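Local coordinates for protein carbohydrate esterase family 2 (CE2) (PDB 4XVH) that probably removes acetyl groups from plant cell-wall polysaccharides such as xylan, as a family 2 carbohydrate esterase that joins a beta-sandwich domain to a hydrolase domain, at residues Pro106-Gln111 and Gly153-Val158; Ala207-Leu212 and Phe252-Pro257. All blocks are in the same frame, centred on the assembly; numbering follows the deposited sequence.

Interaction 1 of 2, residues Pro106-Gln111 and Gly153-Val158; sequences PAPKRQ and GADYSV
The Pro108 ring lies against the carboxylate of Asp155, the two side chains crossing at about a right angle. CD of Pro108 comes to 3.2 Å from OD2 of Asp155, while CG meets the carboxylate carbon and OD1; CB of the same ring rests on the carbonyl O of Gly153, 3.4 Å away. The methyl of Ala107 adds a looser touch on OD2. That oxygen has two polar partners: water 1, which donates to it at 2.6 Å and also to the carbonyl O of Pro108 while accepting from NE2 of Gln111, whose OE1 accepts from Ser204 N; and Arg3 on strand 3-5, which forms a salt bridge with it. The neighbouring arginine would probably favour the ionised carboxylate. An alanine in place of Asp155 would probably leave Arg3 without its countercharge, take from water 1 one of its acceptors and uncover the Pro108 ring. On the backbone, Asp155 N donates to Arg110 O at 2.9 Å, a bent bond (135° at the hydrogen) with the donor tilted from the carbonyl plane, and the CA-H of Gln111 approaches Asp155 O. Beside this bond the CB atoms of Arg110 and Ala154 pack at 3.6 Å. CG of Arg110 is anti to the carbonyl carbon (chi1 -63°), and the extended chain beyond it carries the guanidinium to Leu152 O through NH1 and to a cation-pi contact with Trp329. Water 2 accepts from Arg110 N and donates to Gly153 O, bridging the loop to the Schellman motif that ends helix 144-151. Gln111 and Asp155 form a parallel bridge between strand 111-116 and the outermost strand 155-160, which are joined by a beta-alpha-beta crossover through helix 144-151, as in the alpha/beta sheet of SGNH hydrolases.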
# COMPACT_ATOMS: atom_id res chain seq x y z
N PRO A 106 4.83 -22.42 -4.19
CA PRO A 106 4.67 -21.65 -5.42
C PRO A 106 3.86 -20.38 -5.23
O PRO A 106 2.93 -20.35 -4.41
CB PRO A 106 3.94 -22.63 -6.36
CG PRO A 106 4.30 -23.98 -5.84
CD PRO A 106 4.34 -23.80 -4.34
N ALA A 107 4.22 -19.33 -5.96
CA ALA A 107 3.61 -18.02 -5.79
C ALA A 107 2.15 -18.03 -6.25
O ALA A 107 1.79 -18.76 -7.17
CB ALA A 107 4.39 -16.98 -6.54
N PRO A 108 1.32 -17.22 -5.60
CA PRO A 108 -0.10 -17.15 -5.95
C PRO A 108 -0.35 -16.81 -7.44
O PRO A 108 0.43 -16.05 -8.04
CB PRO A 108 -0.62 -16.03 -5.05
CG PRO A 108 0.31 -16.05 -3.88
CD PRO A 108 1.64 -16.40 -4.43
N LYS A 109 -1.43 -17.35 -8.01
CA LYS A 109 -1.84 -16.97 -9.36
C LYS A 109 -2.58 -15.64 -9.35
O LYS A 109 -2.59 -14.94 -10.36
CB LYS A 109 -2.72 -18.05 -9.99
CG LYS A 109 -1.99 -19.35 -10.15
CD LYS A 109 -2.92 -20.44 -10.63
CE LYS A 109 -2.16 -21.74 -10.84
NZ LYS A 109 -3.01 -22.73 -11.54
N ARG A 110 -3.17 -15.29 -8.21
CA ARG A 110 -3.96 -14.06 -8.13
C ARG A 110 -3.08 -12.88 -7.74
O ARG A 110 -2.21 -13.02 -6.90
CB ARG A 110 -5.09 -14.20 -7.11
CG ARG A 110 -6.10 -15.28 -7.48
CD ARG A 110 -7.10 -15.45 -6.34
NE ARG A 110 -8.12 -16.44 -6.73
CZ ARG A 110 -9.05 -16.91 -5.91
NH1 ARG A 110 -9.11 -16.43 -4.66
NH2 ARG A 110 -9.93 -17.82 -6.35
N GLN A 111 -3.30 -11.73 -8.37
CA GLN A 111 -2.40 -10.58 -8.14
C GLN A 111 -3.22 -9.30 -8.08
O GLN A 111 -4.11 -9.08 -8.92
CB GLN A 111 -1.34 -10.46 -9.27
CG GLN A 111 -0.43 -11.71 -9.43
CD GLN A 111 0.53 -11.59 -10.63
OE1 GLN A 111 0.22 -10.92 -11.60
NE2 GLN A 111 1.71 -12.22 -10.54
N GLY A 153 -6.12 -14.79 -1.04
CA GLY A 153 -4.98 -15.62 -1.36
C GLY A 153 -4.15 -15.00 -2.49
O GLY A 153 -3.49 -15.73 -3.24
N ALA A 154 -4.17 -13.67 -2.62
CA ALA A 154 -3.47 -13.01 -3.73
C ALA A 154 -2.16 -12.34 -3.32
O ALA A 154 -2.06 -11.78 -2.24
CB ALA A 154 -4.37 -11.96 -4.38
N ASP A 155 -1.17 -12.38 -4.22
CA ASP A 155 -0.00 -11.51 -4.09
C ASP A 155 -0.48 -10.08 -4.32
O ASP A 155 -1.53 -9.84 -4.95
CB ASP A 155 1.10 -11.89 -5.11
CG ASP A 155 2.14 -12.82 -4.52
OD1 ASP A 155 2.27 -12.88 -3.28
OD2 ASP A 155 2.83 -13.52 -5.29
N TYR A 156 0.28 -9.11 -3.84
CA TYR A 156 -0.16 -7.74 -4.03
C TYR A 156 1.05 -6.82 -4.21
O TYR A 156 2.21 -7.21 -3.95
CB TYR A 156 -1.05 -7.27 -2.86
CG TYR A 156 -0.37 -7.41 -1.52
CD1 TYR A 156 0.44 -6.40 -1.02
CD2 TYR A 156 -0.53 -8.57 -0.75
CE1 TYR A 156 1.07 -6.51 0.20
CE2 TYR A 156 0.10 -8.69 0.49
CZ TYR A 156 0.89 -7.65 0.95
OH TYR A 156 1.52 -7.73 2.16
N SER A 157 0.77 -5.63 -4.70
CA SER A 157 1.74 -4.56 -4.81
C SER A 157 1.07 -3.28 -4.35
O SER A 157 0.05 -2.87 -4.92
CB SER A 157 2.22 -4.40 -6.26
OG SER A 157 3.14 -3.34 -6.32
N VAL A 158 1.62 -2.70 -3.29
CA VAL A 158 1.14 -1.42 -2.77
C VAL A 158 2.00 -0.31 -3.35
O VAL A 158 3.23 -0.33 -3.24
CB VAL A 158 1.22 -1.36 -1.23
CG1 VAL A 158 0.81 0.03 -0.72
CG2 VAL A 158 0.31 -2.43 -0.60
O HOH W 1 2.27 -13.78 -7.82
O HOH W 2 -3.81 -17.08 -5.80

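Interaction 2 of 2, residues Ala207-Leu212 and Phe252-Pro257; sequences AVVINL and FLLNSP
Phe252 and Val209 pair as parallel neighbours in the central sheet of the SGNH (GDSL-like) hydrolase domain, with Ile210 and Leu253 as the next bridge. Phe252 N donates to Val208 O, and Ile210 N donates to Phe252 O, both at 2.8 Å; Leu254 N reaches Ile210 O at 3.1 Å, almost straight at 171°. On the face of Val209 and Phe252, CE1 of the phenylalanine ring meets the Ala207 methyl at 3.7 Å, and Val208 O lies at the ring's edge. Val209 CG1, anti to the backbone N (chi1 178°), sits beside the carbonyl carbon and touches CD1 of Leu254 at 3.8 Å. On the other face Ile210 and Leu253 lie side by side and point the same way, CD1 of Ile210 against CD2 of Leu253. Further out, His290 stacks on the Phe252 ring and helix 309-327 packs against it, whereas helix 270-285 covers Leu253. Strand 111-116 flanks Ala207-Asn211 and bonds to its backbone. Beyond Leu254, Asn255 is fixed by Trp294 N, Asp293 and Thr275, and two waters lie between the diverging chains. Water 3 contacts Ile210 O and Leu254 O and accepts from Leu212 N at 3.0 Å; water 4 bridges OD1 of Asn211 and the carbonyl O of Leu254, 2.8 Å from each.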
# COMPACT_ATOMS: atom_id res chain seq x y z
N ALA A 207 -6.79 -7.40 -10.34
CA ALA A 207 -7.56 -6.33 -9.74
C ALA A 207 -6.63 -5.18 -9.40
O ALA A 207 -5.50 -5.40 -8.96
CB ALA A 207 -8.26 -6.82 -8.47
N VAL A 208 -7.14 -3.96 -9.59
CA VAL A 208 -6.43 -2.75 -9.25
C VAL A 208 -7.35 -1.91 -8.37
O VAL A 208 -8.47 -1.55 -8.78
CB VAL A 208 -6.03 -1.94 -10.48
CG1 VAL A 208 -5.47 -0.55 -10.07
CG2 VAL A 208 -5.01 -2.74 -11.30
N VAL A 209 -6.85 -1.64 -7.17
CA VAL A 209 -7.59 -0.92 -6.13
C VAL A 209 -7.06 0.51 -6.05
O VAL A 209 -5.84 0.72 -5.94
CB VAL A 209 -7.45 -1.59 -4.76
CG1 VAL A 209 -8.22 -0.76 -3.70
CG2 VAL A 209 -7.97 -3.05 -4.82
N ILE A 210 -7.95 1.48 -6.17
CA ILE A 210 -7.48 2.87 -6.09
C ILE A 210 -8.24 3.61 -5.02
O ILE A 210 -9.46 3.68 -5.08
CB ILE A 210 -7.66 3.60 -7.43
CG1 ILE A 210 -6.87 2.87 -8.53
CG2 ILE A 210 -7.22 5.07 -7.28
CD1 ILE A 210 -7.19 3.31 -9.92
N ASN A 211 -7.51 4.20 -4.07
CA ASN A 211 -8.10 4.97 -2.99
C ASN A 211 -7.43 6.34 -2.88
O ASN A 211 -6.43 6.51 -2.16
CB ASN A 211 -7.98 4.18 -1.69
CG ASN A 211 -8.63 4.87 -0.49
OD1 ASN A 211 -8.91 6.07 -0.49
ND2 ASN A 211 -8.84 4.09 0.56
N LEU A 212 -7.97 7.32 -3.60
CA LEU A 212 -7.38 8.64 -3.65
C LEU A 212 -8.47 9.70 -3.63
O LEU A 212 -9.56 9.50 -4.21
CB LEU A 212 -6.56 8.81 -4.93
CG LEU A 212 -5.28 7.99 -5.04
CD1 LEU A 212 -4.79 8.10 -6.48
CD2 LEU A 212 -4.23 8.55 -4.06
N PHE A 252 -11.22 -1.12 -8.71
CA PHE A 252 -12.00 -0.92 -7.50
C PHE A 252 -11.68 0.45 -6.93
O PHE A 252 -10.59 0.67 -6.38
CB PHE A 252 -11.72 -2.08 -6.52
CG PHE A 252 -12.15 -3.41 -7.10
CD1 PHE A 252 -11.28 -4.12 -7.93
CD2 PHE A 252 -13.46 -3.86 -6.96
CE1 PHE A 252 -11.68 -5.30 -8.55
CE2 PHE A 252 -13.86 -5.08 -7.59
CZ PHE A 252 -12.96 -5.79 -8.37
N LEU A 253 -12.64 1.36 -7.08
CA LEU A 253 -12.48 2.77 -6.73
C LEU A 253 -13.20 3.09 -5.43
O LEU A 253 -14.42 2.97 -5.33
CB LEU A 253 -13.01 3.65 -7.87
CG LEU A 253 -12.52 3.30 -9.28
CD1 LEU A 253 -12.98 4.34 -10.33
CD2 LEU A 253 -11.02 3.12 -9.39
N LEU A 254 -12.44 3.46 -4.42
CA LEU A 254 -13.00 3.64 -3.08
C LEU A 254 -13.13 5.11 -2.70
O LEU A 254 -12.28 5.92 -3.04
CB LEU A 254 -12.13 2.97 -2.01
CG LEU A 254 -12.21 1.45 -1.79
CD1 LEU A 254 -11.65 0.66 -2.98
CD2 LEU A 254 -11.46 1.09 -0.46
N ASN A 255 -14.17 5.44 -1.95
CA ASN A 255 -14.24 6.74 -1.35
C ASN A 255 -13.54 6.68 0.02
O ASN A 255 -13.05 5.62 0.47
CB ASN A 255 -15.70 7.20 -1.24
CG ASN A 255 -16.57 6.21 -0.53
OD1 ASN A 255 -16.06 5.27 0.06
ND2 ASN A 255 -17.89 6.42 -0.57
N SER A 256 -13.50 7.81 0.70
CA SER A 256 -12.60 7.96 1.84
C SER A 256 -13.28 7.83 3.20
O SER A 256 -14.24 8.55 3.48
CB SER A 256 -11.94 9.33 1.78
OG SER A 256 -11.22 9.55 2.96
N PRO A 257 -12.74 6.95 4.06
CA PRO A 257 -13.22 6.84 5.45
C PRO A 257 -12.89 8.10 6.28
O PRO A 257 -13.45 8.26 7.36
CB PRO A 257 -12.44 5.63 5.98
CG PRO A 257 -11.11 5.70 5.24
CD PRO A 257 -11.56 6.10 3.82
O HOH W 3 -10.41 6.50 -5.09
O HOH W 4 -11.02 7.72 -1.35

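How the interactions relate
Both interactions belong to the same five-stranded parallel sheet, but one lies at its edge and the other in its interior. Interaction 1 is a surface contact where the loop entering strand 111-116 meets the start of edge strand 155-160, near the N-terminal strand 3-5; interaction 2 is wholly buried between strands 207-211 and 250-254. Strand 111-116 lies between 155-160 and 207-211, and so connects the two contacts, whose centres are about 18 Å apart. Their chemistry follows their place: interaction 1 relies on one backbone bond, a charged carboxylate and bridging waters, whereas interaction 2 has three backbone bonds and apolar packing on both sheet faces, with water confined to its C-terminal end.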